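Local coordinates for protein Rho guanine nucleotide exchange factor 3 (Mus musculus, PDB 2Z0Q) that acts as a guanine nucleotide exchange factor for the small GTPases RhoA and RhoB, this piece being its DH-PH unit, at residues A[32-35]-A[36-40]; A[274-278]-A[279-283]. One frame throughout, in Å; residues are numbered along the deposited sequence.

Contact 1: residues A[32-35]-A[36-40]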
loop_
_atom_site.group_PDB
_atom_site.type_symbol
_atom_site.label_atom_id
_atom_site.label_comp_id
_atom_site.label_asym_id
_atom_site.label_seq_id
_atom_site.Cartn_x
_atom_site.Cartn_y
_atom_site.Cartn_z
ATOM N N GLU A 32 -11.873 -8.400 -15.807
ATOM C CA GLU A 32 -12.906 -9.256 -15.242
ATOM C C GLU A 32 -12.559 -9.669 -13.819
ATOM O O GLU A 32 -13.422 -9.598 -12.930
ATOM C CB GLU A 32 -13.110 -10.478 -16.136
ATOM C CG GLU A 32 -14.172 -11.446 -15.638
ATOM C CD GLU A 32 -14.570 -12.428 -16.742
ATOM O OE1 GLU A 32 -13.680 -12.811 -17.537
ATOM O OE2 GLU A 32 -15.756 -12.810 -16.813
ATOM N N ASP A 33 -11.312 -10.089 -13.603
ATOM C CA ASP A 33 -10.818 -10.496 -12.281
ATOM C C ASP A 33 -10.901 -9.335 -11.266
ATOM O O ASP A 33 -11.275 -9.528 -10.095
ATOM C CB ASP A 33 -9.345 -10.959 -12.364
ATOM C CG ASP A 33 -9.190 -12.321 -13.046
ATOM O OD1 ASP A 33 -10.210 -12.995 -13.279
ATOM O OD2 ASP A 33 -8.039 -12.712 -13.358
ATOM N N LEU A 34 -10.502 -8.138 -11.698
ATOM C CA LEU A 34 -10.557 -6.976 -10.805
ATOM C C LEU A 34 -12.022 -6.648 -10.396
ATOM O O LEU A 34 -12.311 -6.432 -9.215
ATOM C CB LEU A 34 -9.926 -5.750 -11.491
ATOM C CG LEU A 34 -10.038 -4.439 -10.698
ATOM C CD1 LEU A 34 -8.944 -3.440 -11.127
ATOM C CD2 LEU A 34 -11.424 -3.835 -10.958
ATOM N N ILE A 35 -12.918 -6.632 -11.375
ATOM C CA ILE A 35 -14.351 -6.322 -11.126
ATOM C C ILE A 35 -14.909 -7.367 -10.146
ATOM O O ILE A 35 -15.583 -7.036 -9.164
ATOM C CB ILE A 35 -15.141 -6.361 -12.453
ATOM C CG1 ILE A 35 -14.690 -5.203 -13.379
ATOM C CG2 ILE A 35 -16.649 -6.318 -12.189
ATOM C CD1 ILE A 35 -15.170 -5.324 -14.808
ATOM N N GLU A 36 -14.606 -8.632 -10.408
ATOM C CA GLU A 36 -15.061 -9.721 -9.548
ATOM C C GLU A 36 -14.541 -9.598 -8.118
ATOM O O GLU A 36 -15.287 -9.839 -7.161
ATOM C CB GLU A 36 -14.620 -11.072 -10.132
ATOM C CG GLU A 36 -14.692 -12.207 -9.131
ATOM C CD GLU A 36 -14.149 -13.520 -9.686
ATOM O OE1 GLU A 36 -12.923 -13.616 -9.934
ATOM O OE2 GLU A 36 -14.957 -14.452 -9.878
ATOM N N ASP A 37 -13.274 -9.233 -7.952
ATOM C CA ASP A 37 -12.723 -9.105 -6.607
ATOM C C ASP A 37 -13.270 -7.868 -5.869
ATOM O O ASP A 37 -13.523 -7.930 -4.662
ATOM C CB ASP A 37 -11.195 -9.075 -6.651
ATOM C CG ASP A 37 -10.588 -10.438 -6.970
ATOM O OD1 ASP A 37 -11.319 -11.449 -6.964
ATOM O OD2 ASP A 37 -9.370 -10.502 -7.221
ATOM N N LEU A 38 -13.461 -6.754 -6.569
ATOM C CA LEU A 38 -14.023 -5.572 -5.912
ATOM C C LEU A 38 -15.505 -5.797 -5.538
ATOM O O LEU A 38 -15.976 -5.292 -4.514
ATOM C CB LEU A 38 -13.909 -4.330 -6.798
ATOM C CG LEU A 38 -12.474 -3.816 -7.036
ATOM C CD1 LEU A 38 -12.533 -2.461 -7.757
ATOM C CD2 LEU A 38 -11.742 -3.718 -5.720
ATOM N N LYS A 39 -16.251 -6.531 -6.365
ATOM C CA LYS A 39 -17.643 -6.795 -6.024
ATOM C C LYS A 39 -17.664 -7.723 -4.807
ATOM O O LYS A 39 -18.503 -7.572 -3.903
ATOM C CB LYS A 39 -18.382 -7.431 -7.198
ATOM C CG LYS A 39 -18.866 -6.439 -8.258
ATOM C CD LYS A 39 -19.504 -7.184 -9.402
ATOM C CE LYS A 39 -20.070 -6.252 -10.443
ATOM N NZ LYS A 39 -20.466 -7.070 -11.626
ATOM N N LEU A 40 -16.729 -8.666 -4.784
ATOM C CA LEU A 40 -16.600 -9.632 -3.695
ATOM C C LEU A 40 -16.243 -8.955 -2.374
ATOM O O LEU A 40 -16.718 -9.353 -1.307
ATOM C CB LEU A 40 -15.523 -10.655 -4.019
ATOM C CG LEU A 40 -15.305 -11.671 -2.906
ATOM C CD1 LEU A 40 -16.616 -12.400 -2.652
ATOM C CD2 LEU A 40 -14.203 -12.643 -3.282
#
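Two turns of the long first helix of the DH domain, helix 15-51, bring Leu34 and Ile35 against Leu38 and Lys39 one turn further on. The backbone carries four successive i to i+4 hydrogen bonds: Glu36 N to Glu32 O, Asp37 N to Asp33 O, Leu38 N to Leu34 O and Lys39 N to Ile35 O, each 2.9 Å long. On the apolar side, methyl CD2 of Leu34 meets CD1 of Leu38 at 3.7 Å, the two side chains crossing obliquely. Leu38 CG lies anti to its own carbonyl carbon (chi1 -68°), which folds it back over the preceding turn, 3.4 Å from Leu34 O. Lys39 leans the same way: its extended chain runs alongside Ile35, both pointing in one direction, and its CE rests 3.8 Å from Ile35 CG2. The terminal NZ lies against the same gamma methyl, 3.9 Å from Ile35 CG2. Along the exposed side Asp33 OD1 and Glu36 OE1 stand 4.4 Å apart, like charges whose repulsion solvent would probably ease, and Asp37 bends back so that its CG is 3.3 Å from Asp33 O. At the exposed edge Lys39 makes a long, weak ion pair with Glu75. The buried residues face two other helices of the bundle: Leu34 lies between them, touching Ile155 and Arg159 of helix 155-172 and His74 of helix 67-84, while Leu38 also meets Ile155 and Ile35 packs on His74, Glu75 and Leu78.

Contact 2: residues A[274-278]-A[279-283]; sequences QPIPV and KDLTL
Backbone hydrogen bonds close the tight turn in which Pro277 and Val278 meet Asp280 and Leu281. Asp280 N bonds to Pro277 O at 3.0 Å, and Leu281 N to Val278 O at 3.2 Å. These are successive i to i+3 bonds, and both donors stand well above the plane of the carbonyl they use, Leu281 N by 72°. The second is nevertheless straight at its hydrogen, with an N-H...O angle of 167°. Val278 O also accepts a bond from Lys345 NZ, as does Leu281 O, which ties the turn to the C-terminal helix 331-345.

Apolar contact holds the inner side. Ile276 CG2 touches Leu281 CB at 3.8 Å, and the two side chains cross at about a right angle. With CG anti to the backbone N (chi1 -174°), Leu281 also brings its branch point to 4.0 Å from Ile276 CG2. Beyond this pair, Leu281 reaches Leu255, Val313 and Ile341.

Carboxylate and aliphatic groups meet over the proline. Asp280 OD2 lies 3.6 Å from Pro277 CB and 3.7 Å from Pro277 CG, a van der Waals approach to the ring carbons. Lys279 CG comes to 4.1 Å from Pro277 CB. Phe315 of strand 310-315 touches both Pro277 and Asp280.

A short 3-10 helical turn with two consecutive i to i+3 bonds thus carries the chain from strand 276-277, paired with 254-263, to strand 282-285, paired with 310-315: a crossing between the two halves of the bent PH beta-sandwich, with helix 331-345 packed beside it.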
loop_
_atom_site.group_PDB
_atom_site.type_symbol
_atom_site.label_atom_id
_atom_site.label_comp_id
_atom_site.label_asym_id
_atom_site.label_seq_id
_atom_site.Cartn_x
_atom_site.Cartn_y
_atom_site.Cartn_z
ATOM N N GLN A 274 11.484 10.770 22.719
ATOM C CA GLN A 274 11.863 11.864 21.839
ATOM C C GLN A 274 12.335 11.263 20.522
ATOM O O GLN A 274 12.833 10.138 20.471
ATOM C CB GLN A 274 12.957 12.680 22.488
ATOM C CG GLN A 274 12.476 13.168 23.851
ATOM C CD GLN A 274 13.513 13.982 24.562
ATOM O OE1 GLN A 274 14.701 13.824 24.322
ATOM N NE2 GLN A 274 13.067 14.856 25.467
ATOM N N PRO A 275 12.144 11.993 19.425
ATOM C CA PRO A 275 12.562 11.476 18.116
ATOM C C PRO A 275 14.072 11.223 18.051
ATOM O O PRO A 275 14.845 11.932 18.699
ATOM C CB PRO A 275 12.155 12.604 17.150
ATOM C CG PRO A 275 11.062 13.318 17.861
ATOM C CD PRO A 275 11.501 13.314 19.307
ATOM N N ILE A 276 14.477 10.229 17.259
ATOM C CA ILE A 276 15.881 9.904 17.058
ATOM C C ILE A 276 16.355 10.313 15.647
ATOM O O ILE A 276 15.936 9.731 14.648
ATOM C CB ILE A 276 16.132 8.371 17.247
ATOM C CG1 ILE A 276 15.774 7.975 18.694
ATOM C CG2 ILE A 276 17.587 8.009 16.882
ATOM C CD1 ILE A 276 15.736 6.475 18.870
ATOM N N PRO A 277 17.242 11.314 15.554
ATOM C CA PRO A 277 17.751 11.749 14.240
ATOM C C PRO A 277 18.458 10.571 13.601
ATOM O O PRO A 277 19.168 9.840 14.291
ATOM C CB PRO A 277 18.736 12.882 14.587
ATOM C CG PRO A 277 18.279 13.399 15.883
ATOM C CD PRO A 277 17.774 12.137 16.639
ATOM N N VAL A 278 18.266 10.373 12.298
ATOM C CA VAL A 278 18.888 9.251 11.611
ATOM C C VAL A 278 20.419 9.324 11.675
ATOM O O VAL A 278 21.060 8.278 11.753
ATOM C CB VAL A 278 18.384 9.155 10.128
ATOM C CG1 VAL A 278 19.263 8.235 9.299
ATOM C CG2 VAL A 278 16.925 8.580 10.131
ATOM N N LYS A 279 20.995 10.531 11.693
ATOM C CA LYS A 279 22.468 10.661 11.765
ATOM C C LYS A 279 23.018 10.110 13.091
ATOM O O LYS A 279 24.207 9.787 13.181
ATOM C CB LYS A 279 22.912 12.128 11.656
ATOM C CG LYS A 279 22.415 13.012 12.782
ATOM C CD LYS A 279 23.139 14.375 12.843
ATOM C CE LYS A 279 22.741 15.142 14.131
ATOM N NZ LYS A 279 23.596 16.351 14.356
ATOM N N ASP A 280 22.161 10.035 14.110
ATOM C CA ASP A 280 22.576 9.535 15.429
ATOM C C ASP A 280 21.931 8.190 15.782
ATOM O O ASP A 280 21.958 7.771 16.936
ATOM C CB ASP A 280 22.191 10.524 16.526
ATOM C CG ASP A 280 22.694 11.936 16.258
ATOM O OD1 ASP A 280 23.889 12.091 15.938
ATOM O OD2 ASP A 280 21.878 12.879 16.386
ATOM N N LEU A 281 21.333 7.519 14.814
ATOM C CA LEU A 281 20.640 6.263 15.112
ATOM C C LEU A 281 21.589 5.069 14.933
ATOM O O LEU A 281 22.076 4.818 13.834
ATOM C CB LEU A 281 19.419 6.147 14.184
ATOM C CG LEU A 281 18.376 5.025 14.315
ATOM C CD1 LEU A 281 17.259 5.217 13.278
ATOM C CD2 LEU A 281 19.073 3.681 14.080
ATOM N N THR A 282 21.845 4.336 16.011
ATOM C CA THR A 282 22.715 3.155 15.930
ATOM C C THR A 282 21.772 1.935 15.782
ATOM O O THR A 282 20.901 1.710 16.622
ATOM C CB THR A 282 23.547 3.007 17.214
ATOM O OG1 THR A 282 24.424 4.144 17.365
ATOM C CG2 THR A 282 24.379 1.722 17.151
ATOM N N LEU A 283 21.953 1.184 14.702
ATOM C CA LEU A 283 21.118 0.035 14.380
ATOM C C LEU A 283 21.926 -1.225 14.586
ATOM O O LEU A 283 23.031 -1.341 14.050
ATOM C CB LEU A 283 20.683 0.102 12.898
ATOM C CG LEU A 283 19.969 -1.135 12.361
ATOM C CD1 LEU A 283 18.581 -1.302 13.033
ATOM C CD2 LEU A 283 19.771 -0.966 10.847
#

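Overall arrangement
The two local contacts lie in different domains of the tandem DH-PH unit and follow one another along the chain. Contact 1 belongs to helix 15-51 of the all-helical DH domain; contact 2 links strands 276-277 and 282-285 in the PH domain. Their centres are 44 Å apart and their nearest atoms about 35 Å, on opposite sides of the centre of the chain. They share no helix or strand. Between them in sequence comes the long helix 180-213, which runs from the DH bundle to the PH sheet. Each is local to its own domain: contact 1 in a helix of the DH bundle, the domain that in this family carries exchange activity, contact 2 in a strand connection of the PH domain.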